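Local structure of intracellular serine protease (Bacillus licheniformis, 4ZOQ) at residues Leu315-Pro320 against Tyr328-Ala333. The protein is a subtilisin-family serine protease that probably cleaves lanthipeptide precursors at a specific sequence. Sequence-based numbering, arbitrary orientation.
Sequences LDLGKP and YGEVRA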
loop_
_atom_site.group_PDB
_atom_site.type_symbol
_atom_site.label_atom_id
_atom_site.label_comp_id
_atom_site.label_asym_id
_atom_site.label_seq_id
_atom_site.Cartn_x
_atom_site.Cartn_y
_atom_site.Cartn_z
ATOM N N LEU B 315 5.124 7.929 17.990
ATOM C CA LEU B 315 6.320 8.242 18.725
ATOM C C LEU B 315 7.225 9.201 17.956
ATOM O O LEU B 315 7.756 8.844 16.907
ATOM C CB LEU B 315 7.080 6.957 19.071
ATOM C CG LEU B 315 8.383 7.137 19.848
ATOM C CD1 LEU B 315 8.071 7.795 21.202
ATOM C CD2 LEU B 315 9.024 5.768 20.048
ATOM N N ASP B 316 7.415 10.401 18.506
ATOM C CA ASP B 316 8.262 11.428 17.915
ATOM C C ASP B 316 9.746 11.075 18.081
ATOM O O ASP B 316 10.286 11.099 19.184
ATOM C CB ASP B 316 7.959 12.785 18.526
ATOM C CG ASP B 316 8.775 13.926 17.886
ATOM O OD1 ASP B 316 9.698 13.665 17.082
ATOM O OD2 ASP B 316 8.467 15.101 18.170
ATOM N N LEU B 317 10.346 10.648 16.979
ATOM C CA LEU B 317 11.738 10.252 16.899
ATOM C C LEU B 317 12.546 11.325 16.152
ATOM O O LEU B 317 11.971 12.254 15.563
ATOM C CB LEU B 317 11.851 8.878 16.208
ATOM C CG LEU B 317 11.164 7.704 16.947
ATOM C CD1 LEU B 317 10.899 6.479 16.040
ATOM C CD2 LEU B 317 11.938 7.280 18.191
ATOM N N GLY B 318 13.877 11.230 16.214
ATOM C CA GLY B 318 14.739 12.186 15.521
ATOM C C GLY B 318 14.543 13.626 15.970
ATOM O O GLY B 318 14.274 13.866 17.148
ATOM N N LYS B 319 14.660 14.585 15.052
ATOM C CA LYS B 319 14.421 15.957 15.460
ATOM C C LYS B 319 12.986 16.107 15.926
ATOM O O LYS B 319 12.066 15.558 15.316
ATOM C CB LYS B 319 14.700 16.963 14.338
ATOM C CG LYS B 319 16.131 16.995 13.848
ATOM C CD LYS B 319 16.289 18.003 12.707
ATOM C CE LYS B 319 17.762 18.184 12.326
ATOM N NZ LYS B 319 17.971 19.350 11.408
ATOM N N PRO B 320 12.809 16.869 17.015
ATOM C CA PRO B 320 11.547 17.137 17.697
ATOM C C PRO B 320 10.567 17.741 16.739
ATOM O O PRO B 320 10.807 18.844 16.258
ATOM C CB PRO B 320 11.921 18.153 18.779
ATOM C CG PRO B 320 13.256 18.718 18.344
ATOM C CD PRO B 320 13.932 17.591 17.644
ATOM N N TYR B 328 5.835 12.424 11.223
ATOM C CA TYR B 328 5.304 12.662 12.571
ATOM C C TYR B 328 5.842 11.638 13.554
ATOM O O TYR B 328 5.660 11.790 14.751
ATOM C CB TYR B 328 3.776 12.605 12.593
ATOM C CG TYR B 328 3.108 13.709 11.824
ATOM C CD1 TYR B 328 3.168 15.025 12.276
ATOM C CD2 TYR B 328 2.435 13.453 10.639
ATOM C CE1 TYR B 328 2.569 16.050 11.580
ATOM C CE2 TYR B 328 1.831 14.482 9.923
ATOM C CZ TYR B 328 1.906 15.778 10.400
ATOM O OH TYR B 328 1.314 16.812 9.708
ATOM N N GLY B 329 6.439 10.558 13.048
ATOM C CA GLY B 329 7.052 9.560 13.915
ATOM C C GLY B 329 6.542 8.137 13.716
ATOM O O GLY B 329 5.825 7.816 12.735
ATOM N N GLU B 330 6.893 7.270 14.657
ATOM C CA GLU B 330 6.517 5.868 14.566
ATOM C C GLU B 330 5.126 5.602 15.089
ATOM O O GLU B 330 4.792 5.970 16.230
ATOM C CB GLU B 330 7.493 5.005 15.335
ATOM C CG GLU B 330 7.213 3.513 15.225
ATOM C CD GLU B 330 8.283 2.729 15.945
ATOM O OE1 GLU B 330 9.289 3.367 16.302
ATOM O OE2 GLU B 330 8.166 1.500 16.113
ATOM N N VAL B 331 4.303 5.034 14.215
ATOM C CA VAL B 331 2.966 4.591 14.570
ATOM C C VAL B 331 2.981 3.412 15.546
ATOM O O VAL B 331 3.724 2.468 15.368
ATOM C CB VAL B 331 2.153 4.194 13.301
ATOM C CG1 VAL B 331 0.866 3.435 13.681
ATOM C CG2 VAL B 331 1.835 5.434 12.496
ATOM N N ARG B 332 2.153 3.482 16.575
ATOM C CA ARG B 332 1.990 2.376 17.524
ATOM C C ARG B 332 0.511 2.160 17.748
ATOM O O ARG B 332 -0.170 3.020 18.329
ATOM C CB ARG B 332 2.709 2.650 18.845
ATOM C CG ARG B 332 4.243 2.716 18.722
ATOM C CD ARG B 332 4.829 3.228 20.038
ATOM N NE ARG B 332 4.308 4.573 20.304
ATOM C CZ ARG B 332 4.611 5.312 21.371
ATOM N NH1 ARG B 332 5.433 4.819 22.299
ATOM N NH2 ARG B 332 4.077 6.537 21.509
ATOM N N ALA B 333 0.004 1.019 17.287
ATOM C CA ALA B 333 -1.436 0.755 17.343
ATOM C C ALA B 333 -2.011 0.863 18.761
ATOM O O ALA B 333 -3.069 1.459 18.930
ATOM C CB ALA B 333 -1.732 -0.625 16.768
#
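Leu315 and Glu330 face each other as a hydrogen-bonded antiparallel pair, a compact example of how one isolated bridge can close a loop. Two backbone bonds make it: Leu315 N gives its hydrogen to Glu330 O at 2.7 Å, and Glu330 N returns one to Leu315 O at 2.9 Å. Leu315 O also receives a CA-H...O contact from Gly329 CA, 3.2 Å away. A beta carbon on Gly329 would collide with that same oxygen, and at the backbone angles of Gly329 (phi 124°) it would also jam against the carbonyl oxygen of Tyr328.

Van der Waals contacts flank the bridge, aliphatic atoms of two leucines packing on polar groups. Leu315 CB sits over the centre of one face of the Arg332 guanidinium, 3.8 Å from Arg332 CZ, while Leu315 CD1 lies 4.1 Å from Arg332 NH1. A bend at chi3 (-61°) turns the arginine chain so that its flat end lies against the leucine, and Arg332 NH2 makes a weak hydrogen bond to Ser313 O at the end of helix 303-313. Were the arginine cut back to an alanine, Leu315 CB would probably lose the flat group it packs on and Ser313 O this weak donor. Beyond the pair, Leu317 CD1 lies across the Glu330 chain, 3.8 Å from Glu330 CB and 3.5 Å from Glu330 OE1. With CG anti to the backbone N (chi1 -177°) and the rest extended, Glu330 carries its carboxylate past this methyl, where OE2 accepts a weak hydrogen bond from Asn205 ND2.

Backbone hydrogen bonds join Tyr328 to Glu222, and Gly329 and Val331 to Thr224, docking residues 328-331 on an outermost strand of the central sheet. The bridge folds 315-320 against them, at the sheet margin of the subtilisin-like alpha/beta fold, away from the predicted catalytic triad.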